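Local coordinates for protein HI_1472 (Haemophilus influenzae, PDB 3PSH) that binds molybdate and tungstate in the periplasm and serves the MolBC ABC transporter as the substrate-binding component for low-affinity molybdate import, at residues I31-D36 and K54-L59; L286-V291 and N312-K317; A166-L171 and M206-A211; L293-A296 and R301-D304. All coordinates share one frame; numbering follows the deposited sequence.

Interaction 1 of 4, residues I31-D36 and K54-L59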
loop_
_atom_site.group_PDB
_atom_site.type_symbol
_atom_site.label_atom_id
_atom_site.label_comp_id
_atom_site.label_asym_id
_atom_site.label_seq_id
_atom_site.Cartn_x
_atom_site.Cartn_y
_atom_site.Cartn_z
ATOM N N ILE A 31 0.458 -3.085 8.235
ATOM C CA ILE A 31 1.082 -2.259 9.334
ATOM C C ILE A 31 1.053 -2.984 10.676
ATOM O O ILE A 31 2.079 -3.033 11.380
ATOM C CB ILE A 31 0.532 -0.795 9.340
ATOM C CG1 ILE A 31 0.914 -0.039 8.030
ATOM C CG2 ILE A 31 0.941 -0.065 10.725
ATOM C CD1 ILE A 31 0.124 1.181 7.779
ATOM N N ALA A 32 -0.122 -3.497 11.043
ATOM C CA ALA A 32 -0.263 -4.173 12.350
ATOM C C ALA A 32 0.649 -5.363 12.440
ATOM O O ALA A 32 1.208 -5.625 13.548
ATOM C CB ALA A 32 -1.707 -4.669 12.607
ATOM N N VAL A 33 0.851 -6.074 11.309
ATOM C CA VAL A 33 1.751 -7.204 11.341
ATOM C C VAL A 33 3.150 -6.655 11.663
ATOM O O VAL A 33 3.955 -7.261 12.420
ATOM C CB VAL A 33 1.707 -7.983 9.961
ATOM C CG1 VAL A 33 2.927 -8.940 9.830
ATOM C CG2 VAL A 33 0.369 -8.704 9.808
ATOM N N GLN A 34 3.476 -5.521 11.068
ATOM C CA GLN A 34 4.845 -4.990 11.259
ATOM C C GLN A 34 5.048 -4.315 12.614
ATOM O O GLN A 34 6.136 -3.864 12.977
ATOM C CB GLN A 34 5.289 -4.043 10.125
ATOM C CG GLN A 34 5.306 -4.820 8.768
ATOM C CD GLN A 34 5.646 -3.852 7.624
ATOM O OE1 GLN A 34 6.766 -3.289 7.597
ATOM N NE2 GLN A 34 4.661 -3.596 6.732
ATOM N N LEU A 35 3.936 -4.022 13.282
ATOM C CA LEU A 35 3.945 -3.537 14.678
ATOM C C LEU A 35 3.909 -4.734 15.661
ATOM O O LEU A 35 3.947 -4.484 16.909
ATOM C CB LEU A 35 2.699 -2.659 14.894
ATOM C CG LEU A 35 2.693 -1.332 14.192
ATOM C CD1 LEU A 35 1.374 -0.672 14.571
ATOM C CD2 LEU A 35 3.937 -0.396 14.556
ATOM N N ASP A 36 3.917 -5.977 15.150
ATOM C CA ASP A 36 3.877 -7.254 15.976
ATOM C C ASP A 36 2.602 -7.154 16.833
ATOM O O ASP A 36 2.649 -7.499 18.036
ATOM C CB ASP A 36 5.057 -7.398 16.990
ATOM C CG ASP A 36 5.359 -8.879 17.368
ATOM O OD1 ASP A 36 4.733 -9.819 16.823
ATOM O OD2 ASP A 36 6.229 -9.063 18.280
ATOM N N LYS A 54 -0.811 -14.122 -2.409
ATOM C CA LYS A 54 -0.914 -15.475 -1.887
ATOM C C LYS A 54 0.218 -15.829 -0.922
ATOM O O LYS A 54 0.075 -16.815 -0.118
ATOM C CB LYS A 54 -1.014 -16.490 -3.061
ATOM C CG LYS A 54 0.390 -16.859 -3.606
ATOM C CD LYS A 54 0.298 -17.656 -4.924
ATOM C CE LYS A 54 1.672 -17.755 -5.543
ATOM N NZ LYS A 54 2.614 -18.507 -4.604
ATOM N N ASN A 55 1.372 -15.136 -0.932
ATOM C CA ASN A 55 2.462 -15.538 -0.056
ATOM C C ASN A 55 2.466 -14.765 1.280
ATOM O O ASN A 55 3.332 -15.038 2.139
ATOM C CB ASN A 55 3.824 -15.393 -0.732
ATOM C CG ASN A 55 3.900 -16.240 -2.019
ATOM O OD1 ASN A 55 3.591 -17.431 -1.975
ATOM N ND2 ASN A 55 4.345 -15.646 -3.124
ATOM N N TYR A 56 1.513 -13.822 1.404
ATOM C CA TYR A 56 1.476 -13.017 2.657
ATOM C C TYR A 56 1.405 -13.898 3.914
ATOM O O TYR A 56 1.985 -13.596 4.959
ATOM C CB TYR A 56 0.299 -12.033 2.693
ATOM C CG TYR A 56 0.610 -10.993 3.746
ATOM C CD1 TYR A 56 1.453 -9.907 3.381
ATOM C CD2 TYR A 56 0.025 -11.005 5.010
ATOM C CE1 TYR A 56 1.842 -8.876 4.282
ATOM C CE2 TYR A 56 0.379 -10.049 5.918
ATOM C CZ TYR A 56 1.264 -8.950 5.580
ATOM O OH TYR A 56 1.486 -8.021 6.552
ATOM N N VAL A 57 0.687 -15.015 3.785
ATOM C CA VAL A 57 0.381 -15.923 4.909
ATOM C C VAL A 57 1.743 -16.477 5.404
ATOM O O VAL A 57 1.891 -16.862 6.591
ATOM C CB VAL A 57 -0.620 -17.029 4.407
ATOM C CG1 VAL A 57 0.135 -17.998 3.470
ATOM C CG2 VAL A 57 -1.328 -17.779 5.581
ATOM N N ARG A 58 2.780 -16.451 4.579
ATOM C CA ARG A 58 4.061 -16.868 5.066
ATOM C C ARG A 58 4.597 -15.986 6.217
ATOM O O ARG A 58 5.359 -16.456 7.112
ATOM C CB ARG A 58 5.124 -16.953 3.968
ATOM C CG ARG A 58 6.443 -17.552 4.511
ATOM C CD ARG A 58 7.523 -17.617 3.428
ATOM N NE ARG A 58 8.032 -16.255 3.221
ATOM C CZ ARG A 58 9.036 -15.758 3.956
ATOM N NH1 ARG A 58 9.588 -16.465 4.937
ATOM N NH2 ARG A 58 9.446 -14.540 3.775
ATOM N N LEU A 59 4.316 -14.690 6.149
ATOM C CA LEU A 59 4.845 -13.687 7.065
ATOM C C LEU A 59 3.908 -13.612 8.293
ATOM O O LEU A 59 4.309 -13.176 9.383
ATOM C CB LEU A 59 4.815 -12.306 6.380
ATOM C CG LEU A 59 5.648 -12.230 5.032
ATOM C CD1 LEU A 59 5.319 -10.864 4.238
ATOM C CD2 LEU A 59 7.142 -12.423 5.183
#
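Val-33 and Tyr-56 approach from opposite directions, and the phenol oxygen does most of the touching. Tyr-56 OH lies 3.4 Å from Val-33 CB, and 3.5 Å and 3.7 Å from Val-33 CG2 and CG1, so the oxygen rests against the fork of the valine. The ring joins in by its rim: Val-33 CG2 sits at the edge, near the ring plane, with Tyr-56 CE2 at 4.1 Å. With Tyr-56 CG placed anti to the backbone N (chi1 -162°), the ring extends from its own turn to the helix, although its CB does not point there. The hydroxyl is satisfied elsewhere, by a hydrogen bond with Asn-30 OD1 one turn earlier on helix 26-34, which probably helps set where the oxygen meets Val-33.

That helix is the crossover of a beta-alpha-beta unit between the parallel strands 21-24 and 41-44, and its first residues, His-26 and Gln-27, bind molybdate. It ends in a Schellman motif in which Asp-36 has positive phi (57°) and Asp-36 N bonds to Val-33 O at 3.0 Å. The facing residues 54-59 form a short turn-rich loop, where Leu-59 N reaches Tyr-56 O at 2.8 Å. Leu-59 adds buried area beside the tyrosine, its backbone O 4.5 Å from Val-33 CG1, while its side chain also packs on Tyr-315 of helix 307-319.

Interaction 2 of 4, residues L286-V291 and N312-K317; sequences LALGEV and NDYYQK
Two first torsions set up this meeting: Leu-288 CG stands anti to its carbonyl carbon (chi1 -50°), and Tyr-314 CG anti to its backbone N (chi1 -173°). The two side chains cross obliquely, and a single methyl, Leu-288 CD1, carries most of the contact. It lies 3.6 Å from Tyr-314 CG and 3.7 Å from Tyr-314 CB, at the root of the ring. Farther along the ring, Ala-287 CB touches Tyr-314 CE1 at 4.0 Å, also at a slant. The same leucine methyl reaches the neighbouring aromatic too, meeting Tyr-315 at the ring edge, near its plane, with CE1 4.2 Å away.

These residues join helices 283-297 and 307-319, the last two of the chain, whose local axes run roughly antiparallel (151°) and come no closer than 11.0 Å. Such a spacing agrees with large aromatics filling the interface. The polar ends of both rings are used outside it: Tyr-314 OH bonds Gln-34 of helix 26-34, and Tyr-315 OH bonds Glu-273. With the hydroxyls engaged away from the leucine and only carbon atoms meeting between the helices, the contact itself is buried apolar packing, held by shape and exclusion of water, not by directional bonds.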
loop_
_atom_site.group_PDB
_atom_site.type_symbol
_atom_site.label_atom_id
_atom_site.label_comp_id
_atom_site.label_asym_id
_atom_site.label_seq_id
_atom_site.Cartn_x
_atom_site.Cartn_y
_atom_site.Cartn_z
ATOM N N LEU A 286 8.254 2.343 0.620
ATOM C CA LEU A 286 9.250 3.496 0.651
ATOM C C LEU A 286 10.654 2.996 0.873
ATOM O O LEU A 286 11.578 3.197 0.036
ATOM C CB LEU A 286 8.895 4.542 1.766
ATOM C CG LEU A 286 7.705 5.389 1.238
ATOM C CD1 LEU A 286 6.277 4.742 1.073
ATOM C CD2 LEU A 286 7.581 6.653 2.159
ATOM N N ALA A 287 10.840 2.268 1.989
ATOM C CA ALA A 287 12.174 1.989 2.469
ATOM C C ALA A 287 12.962 1.078 1.454
ATOM O O ALA A 287 14.155 1.331 1.074
ATOM C CB ALA A 287 12.077 1.381 3.822
ATOM N N LEU A 288 12.302 0.011 1.032
ATOM C CA LEU A 288 12.918 -0.972 0.192
ATOM C C LEU A 288 12.460 -0.853 -1.294
ATOM O O LEU A 288 13.247 -1.053 -2.255
ATOM C CB LEU A 288 12.582 -2.398 0.783
ATOM C CG LEU A 288 12.865 -2.575 2.288
ATOM C CD1 LEU A 288 12.397 -4.004 2.726
ATOM C CD2 LEU A 288 14.371 -2.422 2.598
ATOM N N GLY A 289 11.162 -0.676 -1.499
ATOM C CA GLY A 289 10.639 -0.706 -2.818
ATOM C C GLY A 289 11.247 0.393 -3.703
ATOM O O GLY A 289 11.549 0.111 -4.856
ATOM N N GLU A 290 11.273 1.641 -3.233
ATOM C CA GLU A 290 11.789 2.727 -4.070
ATOM C C GLU A 290 13.278 2.513 -4.374
ATOM O O GLU A 290 13.745 2.783 -5.481
ATOM C CB GLU A 290 11.626 4.064 -3.369
ATOM C CG GLU A 290 10.134 4.406 -3.294
ATOM C CD GLU A 290 9.855 5.757 -2.592
ATOM O OE1 GLU A 290 10.785 6.462 -2.135
ATOM O OE2 GLU A 290 8.596 6.060 -2.404
ATOM N N VAL A 291 13.991 1.905 -3.437
ATOM C CA VAL A 291 15.454 1.618 -3.650
ATOM C C VAL A 291 15.530 0.481 -4.722
ATOM O O VAL A 291 16.318 0.598 -5.699
ATOM C CB VAL A 291 16.207 1.236 -2.347
ATOM C CG1 VAL A 291 17.679 0.905 -2.657
ATOM C CG2 VAL A 291 16.100 2.398 -1.291
ATOM N N ASN A 312 16.897 -7.755 4.205
ATOM C CA ASN A 312 17.021 -8.698 5.331
ATOM C C ASN A 312 16.860 -8.038 6.710
ATOM O O ASN A 312 16.057 -8.551 7.546
ATOM C CB ASN A 312 18.341 -9.431 5.345
ATOM C CG ASN A 312 18.370 -10.495 6.459
ATOM O OD1 ASN A 312 17.552 -11.440 6.426
ATOM N ND2 ASN A 312 19.253 -10.320 7.470
ATOM N N ASP A 313 17.568 -6.920 6.934
ATOM C CA ASP A 313 17.546 -6.228 8.216
ATOM C C ASP A 313 16.061 -5.777 8.550
ATOM O O ASP A 313 15.579 -5.878 9.679
ATOM C CB ASP A 313 18.441 -4.966 8.193
ATOM C CG ASP A 313 19.934 -5.306 8.165
ATOM O OD1 ASP A 313 20.243 -6.467 8.502
ATOM O OD2 ASP A 313 20.704 -4.396 7.709
ATOM N N TYR A 314 15.392 -5.286 7.495
ATOM C CA TYR A 314 14.034 -4.793 7.585
ATOM C C TYR A 314 13.070 -5.969 7.890
ATOM O O TYR A 314 12.190 -5.828 8.812
ATOM C CB TYR A 314 13.615 -4.094 6.254
ATOM C CG TYR A 314 12.207 -3.365 6.312
ATOM C CD1 TYR A 314 12.152 -2.014 6.398
ATOM C CD2 TYR A 314 11.054 -4.108 6.398
ATOM C CE1 TYR A 314 10.864 -1.322 6.499
ATOM C CE2 TYR A 314 9.807 -3.517 6.411
ATOM C CZ TYR A 314 9.697 -2.089 6.518
ATOM O OH TYR A 314 8.454 -1.437 6.638
ATOM N N TYR A 315 13.204 -7.061 7.156
ATOM C CA TYR A 315 12.321 -8.224 7.343
ATOM C C TYR A 315 12.571 -8.810 8.735
ATOM O O TYR A 315 11.601 -9.113 9.413
ATOM C CB TYR A 315 12.440 -9.274 6.249
ATOM C CG TYR A 315 11.488 -9.047 5.117
ATOM C CD1 TYR A 315 11.524 -7.886 4.317
ATOM C CD2 TYR A 315 10.490 -9.996 4.810
ATOM C CE1 TYR A 315 10.565 -7.743 3.230
ATOM C CE2 TYR A 315 9.603 -9.892 3.714
ATOM C CZ TYR A 315 9.636 -8.695 2.921
ATOM O OH TYR A 315 8.686 -8.615 1.914
ATOM N N GLN A 316 13.813 -8.852 9.199
ATOM C CA GLN A 316 14.036 -9.532 10.495
ATOM C C GLN A 316 13.424 -8.651 11.605
ATOM O O GLN A 316 12.832 -9.212 12.567
ATOM C CB GLN A 316 15.558 -9.719 10.713
ATOM C CG GLN A 316 16.166 -10.715 9.693
ATOM C CD GLN A 316 15.843 -12.171 9.993
ATOM O OE1 GLN A 316 15.270 -12.500 11.017
ATOM N NE2 GLN A 316 16.146 -13.061 9.015
ATOM N N LYS A 317 13.479 -7.308 11.410
ATOM C CA LYS A 317 12.948 -6.353 12.399
ATOM C C LYS A 317 11.413 -6.294 12.458
ATOM O O LYS A 317 10.805 -6.533 13.547
ATOM C CB LYS A 317 13.547 -4.950 12.254
ATOM C CG LYS A 317 12.830 -3.916 13.074
ATOM C CD LYS A 317 13.357 -3.860 14.512
ATOM C CE LYS A 317 12.534 -2.840 15.322
ATOM N NZ LYS A 317 12.919 -3.156 16.829
#

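Interaction 3 of 4, residues A166-L171 and M206-A211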
loop_
_atom_site.group_PDB
_atom_site.type_symbol
_atom_site.label_atom_id
_atom_site.label_comp_id
_atom_site.label_asym_id
_atom_site.label_seq_id
_atom_site.Cartn_x
_atom_site.Cartn_y
_atom_site.Cartn_z
ATOM N N ALA A 166 13.980 6.228 5.759
ATOM C CA ALA A 166 15.402 6.234 6.002
ATOM C C ALA A 166 16.198 6.358 4.684
ATOM O O ALA A 166 17.389 6.711 4.738
ATOM C CB ALA A 166 15.757 4.949 6.684
ATOM N N ASN A 167 15.598 5.974 3.542
ATOM C CA ASN A 167 16.352 5.951 2.256
ATOM C C ASN A 167 15.975 7.073 1.329
ATOM O O ASN A 167 16.440 7.112 0.188
ATOM C CB ASN A 167 16.270 4.569 1.562
ATOM C CG ASN A 167 16.879 3.497 2.424
ATOM O OD1 ASN A 167 17.965 3.680 3.008
ATOM N ND2 ASN A 167 16.211 2.374 2.540
ATOM N N ARG A 168 15.048 7.903 1.741
ATOM C CA ARG A 168 14.525 8.930 0.835
ATOM C C ARG A 168 15.663 9.935 0.473
ATOM O O ARG A 168 15.769 10.339 -0.705
ATOM C CB ARG A 168 13.383 9.692 1.554
ATOM C CG ARG A 168 12.095 8.932 1.347
ATOM C CD ARG A 168 11.485 9.330 -0.000
ATOM N NE ARG A 168 10.287 8.577 -0.511
ATOM C CZ ARG A 168 9.021 8.986 -0.254
ATOM N NH1 ARG A 168 8.811 10.059 0.528
ATOM N NH2 ARG A 168 8.007 8.385 -0.801
ATOM N N LYS A 169 16.514 10.240 1.438
ATOM C CA LYS A 169 17.642 11.181 1.162
ATOM C C LYS A 169 18.639 10.648 0.109
ATOM O O LYS A 169 18.949 11.402 -0.848
ATOM C CB LYS A 169 18.313 11.711 2.424
ATOM C CG LYS A 169 19.501 12.630 2.122
ATOM C CD LYS A 169 20.447 12.788 3.371
ATOM C CE LYS A 169 21.906 13.269 3.031
ATOM N NZ LYS A 169 21.884 14.283 1.920
ATOM N N LEU A 170 19.022 9.384 0.247
ATOM C CA LEU A 170 19.844 8.711 -0.733
ATOM C C LEU A 170 19.265 8.882 -2.139
ATOM O O LEU A 170 19.942 9.297 -3.111
ATOM C CB LEU A 170 19.976 7.218 -0.343
ATOM C CG LEU A 170 20.623 6.338 -1.432
ATOM C CD1 LEU A 170 22.177 6.631 -1.450
ATOM C CD2 LEU A 170 20.407 4.878 -1.091
ATOM N N LEU A 171 17.967 8.548 -2.304
ATOM C CA LEU A 171 17.396 8.651 -3.666
ATOM C C LEU A 171 17.306 10.105 -4.126
ATOM O O LEU A 171 17.510 10.327 -5.302
ATOM C CB LEU A 171 15.989 8.034 -3.706
ATOM C CG LEU A 171 15.983 6.529 -3.277
ATOM C CD1 LEU A 171 14.582 6.013 -3.434
ATOM C CD2 LEU A 171 16.998 5.619 -4.029
ATOM N N MET A 206 7.213 5.860 -8.365
ATOM C CA MET A 206 7.904 6.032 -9.657
ATOM C C MET A 206 8.706 7.350 -9.609
ATOM O O MET A 206 9.949 7.347 -9.868
ATOM C CB MET A 206 6.878 6.068 -10.751
ATOM C CG MET A 206 6.248 4.665 -10.888
ATOM S SD MET A 206 5.106 4.710 -12.243
ATOM C CE MET A 206 4.390 3.010 -12.330
ATOM N N GLU A 207 8.141 8.428 -9.091
ATOM C CA GLU A 207 8.914 9.719 -9.110
ATOM C C GLU A 207 10.178 9.657 -8.288
ATOM O O GLU A 207 11.271 10.167 -8.681
ATOM C CB GLU A 207 8.030 10.838 -8.550
ATOM C CG GLU A 207 7.000 11.265 -9.554
ATOM C CD GLU A 207 5.959 12.266 -8.928
ATOM O OE1 GLU A 207 6.215 12.685 -7.760
ATOM O OE2 GLU A 207 5.031 12.629 -9.639
ATOM N N HIS A 208 10.100 9.037 -7.114
ATOM C CA HIS A 208 11.239 8.985 -6.200
ATOM C C HIS A 208 12.385 8.104 -6.739
ATOM O O HIS A 208 13.507 8.228 -6.326
ATOM C CB HIS A 208 10.795 8.495 -4.836
ATOM C CG HIS A 208 10.058 9.548 -4.058
ATOM N ND1 HIS A 208 10.690 10.494 -3.258
ATOM C CD2 HIS A 208 8.718 9.769 -3.935
ATOM C CE1 HIS A 208 9.763 11.279 -2.697
ATOM N NE2 HIS A 208 8.569 10.879 -3.115
ATOM N N ALA A 209 12.044 7.204 -7.656
ATOM C CA ALA A 209 13.084 6.358 -8.237
ATOM C C ALA A 209 13.419 6.801 -9.672
ATOM O O ALA A 209 13.880 6.025 -10.504
ATOM C CB ALA A 209 12.627 4.852 -8.188
ATOM N N GLY A 210 13.121 8.067 -10.004
ATOM C CA GLY A 210 13.607 8.581 -11.342
ATOM C C GLY A 210 12.776 8.164 -12.534
ATOM O O GLY A 210 13.299 8.102 -13.696
ATOM N N ALA A 211 11.426 7.958 -12.296
ATOM C CA ALA A 211 10.498 7.508 -13.273
ATOM C C ALA A 211 9.251 8.308 -13.210
ATOM O O ALA A 211 9.172 9.247 -12.424
ATOM C CB ALA A 211 10.150 5.983 -13.047
HETATM O O HOH W 1 13.713 10.703 -2.284
#
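A water molecule bridges Arg-168 and His-208, donating to Arg-168 O at 2.6 Å and hydrogen-bonding His-208 ND1 at 3.2 Å, in the plane of the imidazole at its edge. It ties the first turn of helix 168-175 to the end of helix 201-208, which closes in a Schellman motif: Gly-210 has positive phi, and Ala-211 N bonds Met-206 O while Gly-210 N bonds Glu-207 O.

While the water takes the ring edge, the guanidinium of Arg-168 lies flat on one face of the His-208 ring, a parallel stack with planes 1° apart and centres 3.5 Å apart. The overlap is offset: His-208 CE1 lies over the centre of the guanidinium, whereas Arg-168 CZ lies toward the rim of the imidazole. A bend at chi2 (-84°) turns the arginine chain toward the ring, and its flat end settles there.

Outside partners probably help to hold both groups in this orientation. Arg-168 NE forms a salt bridge with Glu-290 of helix 283-297 and NH1 bonds Asn-137, while His-208 NE2 bonds Asp-133. The acid probably offsets the arginine's charge where it lies against the ring. To one side of the stack, Leu-171 CB packs against the backbone oxygen of His-208, at 3.6 Å.

Interaction 4 of 4, residues L293-A296 and R301-D304; sequences LAKA and RFQD
The phenyl ring of Phe-302 meets the helix at a slant, so neither of its helix contacts falls squarely on a face or an edge. Ala-294 CB touches the outer part, 3.7 Å from Phe-302 CE2 and 4.0 Å from CZ. At the base of the side chain, Lys-295 CG lies 3.6 Å from Phe-302 CB and 4.1 Å from Phe-302 CG. The aromatic side chain thus spans two consecutive residues of the helix, and the Ala-294 backbone oxygen also comes within 3.8 Å of Phe-302 CD2. Leu-171 and Arg-174 of helix 168-175 pack on the phenylalanine as well, which adds to its burial.

The polar part of the contact uses the far end of the lysine. Bends at chi3 (55°) and chi4 (79°) curl the chain over, and Lys-295 NZ donates to Phe-302 O at 2.8 Å. The angle at the carbonyl is 138° and the donor stands above its plane, so the bond does not follow a lone pair and may owe much to the charge of the ammonium group. NZ has a second acceptor in Val-305 O, so one ammonium group clasps two backbone oxygens of the same loop. That loop is also tied to helix 168-175 by the salt bridge of Asp-304 with Arg-174. Together these contacts make the connection between two helices, in which the segment leaving helix 283-297 folds back on that helix before helix 307-319 begins, well away from the molybdate site.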
loop_
_atom_site.group_PDB
_atom_site.type_symbol
_atom_site.label_atom_id
_atom_site.label_comp_id
_atom_site.label_asym_id
_atom_site.label_seq_id
_atom_site.Cartn_x
_atom_site.Cartn_y
_atom_site.Cartn_z
ATOM N N LEU A 293 13.422 -0.090 -7.193
ATOM C CA LEU A 293 13.091 0.393 -8.518
ATOM C C LEU A 293 14.254 1.332 -8.994
ATOM O O LEU A 293 14.610 1.339 -10.198
ATOM C CB LEU A 293 11.731 1.155 -8.493
ATOM C CG LEU A 293 11.247 1.712 -9.819
ATOM C CD1 LEU A 293 11.074 0.598 -10.873
ATOM C CD2 LEU A 293 9.894 2.416 -9.536
ATOM N N ALA A 294 14.809 2.122 -8.056
ATOM C CA ALA A 294 15.905 3.065 -8.427
ATOM C C ALA A 294 17.061 2.217 -8.952
ATOM O O ALA A 294 17.643 2.560 -9.979
ATOM C CB ALA A 294 16.344 3.878 -7.251
ATOM N N LYS A 295 17.404 1.097 -8.275
ATOM C CA LYS A 295 18.556 0.301 -8.668
ATOM C C LYS A 295 18.289 -0.426 -9.988
ATOM O O LYS A 295 19.229 -0.725 -10.770
ATOM C CB LYS A 295 18.940 -0.766 -7.596
ATOM C CG LYS A 295 19.451 -0.341 -6.327
ATOM C CD LYS A 295 19.915 -1.574 -5.412
ATOM C CE LYS A 295 20.980 -2.624 -5.985
ATOM N NZ LYS A 295 22.396 -2.100 -5.915
ATOM N N ALA A 296 17.028 -0.820 -10.199
ATOM C CA ALA A 296 16.647 -1.495 -11.412
ATOM C C ALA A 296 16.838 -0.548 -12.611
ATOM O O ALA A 296 17.199 -0.975 -13.702
ATOM C CB ALA A 296 15.153 -2.025 -11.305
ATOM N N ARG A 301 24.210 3.772 -10.591
ATOM C CA ARG A 301 24.277 4.845 -9.565
ATOM C C ARG A 301 24.153 4.282 -8.177
ATOM O O ARG A 301 24.267 5.076 -7.224
ATOM C CB ARG A 301 23.225 5.952 -9.695
ATOM C CG ARG A 301 23.285 6.732 -10.984
ATOM C CD ARG A 301 22.078 7.769 -11.093
ATOM N NE ARG A 301 22.235 8.472 -12.362
ATOM C CZ ARG A 301 21.972 9.783 -12.521
ATOM N NH1 ARG A 301 21.577 10.496 -11.498
ATOM N NH2 ARG A 301 22.170 10.441 -13.676
ATOM N N PHE A 302 23.952 2.935 -8.065
ATOM C CA PHE A 302 23.635 2.324 -6.793
ATOM C C PHE A 302 24.461 1.061 -6.472
ATOM O O PHE A 302 24.014 0.220 -5.733
ATOM C CB PHE A 302 22.102 2.037 -6.707
ATOM C CG PHE A 302 21.296 3.299 -6.684
ATOM C CD1 PHE A 302 21.218 4.098 -5.506
ATOM C CD2 PHE A 302 20.645 3.737 -7.880
ATOM C CE1 PHE A 302 20.440 5.328 -5.514
ATOM C CE2 PHE A 302 19.863 4.965 -7.891
ATOM C CZ PHE A 302 19.768 5.760 -6.663
ATOM N N GLN A 303 25.634 0.901 -7.089
ATOM C CA GLN A 303 26.369 -0.356 -6.875
ATOM C C GLN A 303 26.855 -0.627 -5.500
ATOM O O GLN A 303 26.973 -1.791 -5.110
ATOM C CB GLN A 303 27.531 -0.387 -7.938
ATOM C CG GLN A 303 27.070 -0.557 -9.413
ATOM C CD GLN A 303 26.398 -1.868 -9.733
ATOM O OE1 GLN A 303 26.630 -2.902 -9.075
ATOM N NE2 GLN A 303 25.687 -1.886 -10.818
ATOM N N ASP A 304 27.032 0.451 -4.736
ATOM C CA ASP A 304 27.389 0.404 -3.336
ATOM C C ASP A 304 26.210 0.091 -2.436
ATOM O O ASP A 304 26.411 -0.051 -1.228
ATOM C CB ASP A 304 27.956 1.734 -2.722
ATOM C CG ASP A 304 27.042 2.947 -2.974
ATOM O OD1 ASP A 304 26.554 3.016 -4.152
ATOM O OD2 ASP A 304 26.916 3.854 -2.131
#

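Interactions 1 and 2 are buried, whereas interactions 3 and 4 are only partly so, and the chemistry follows: tyrosine side chains against aliphatic carbons in the first pair, a charged stack with water and a lysine-to-carbonyl bond in the second. Helix 283-297 serves both interaction 2 and interaction 4. Neighbouring contacts also touch directly: a polar bond between side chains joins interaction 1 to interaction 2, a salt bridge joins 2 to 3, and apolar packing of Ala-209 against Leu-293 and Ala-294 joins 3 to 4. Interactions 1 and 4 stay about 17 Å apart at their nearest atoms.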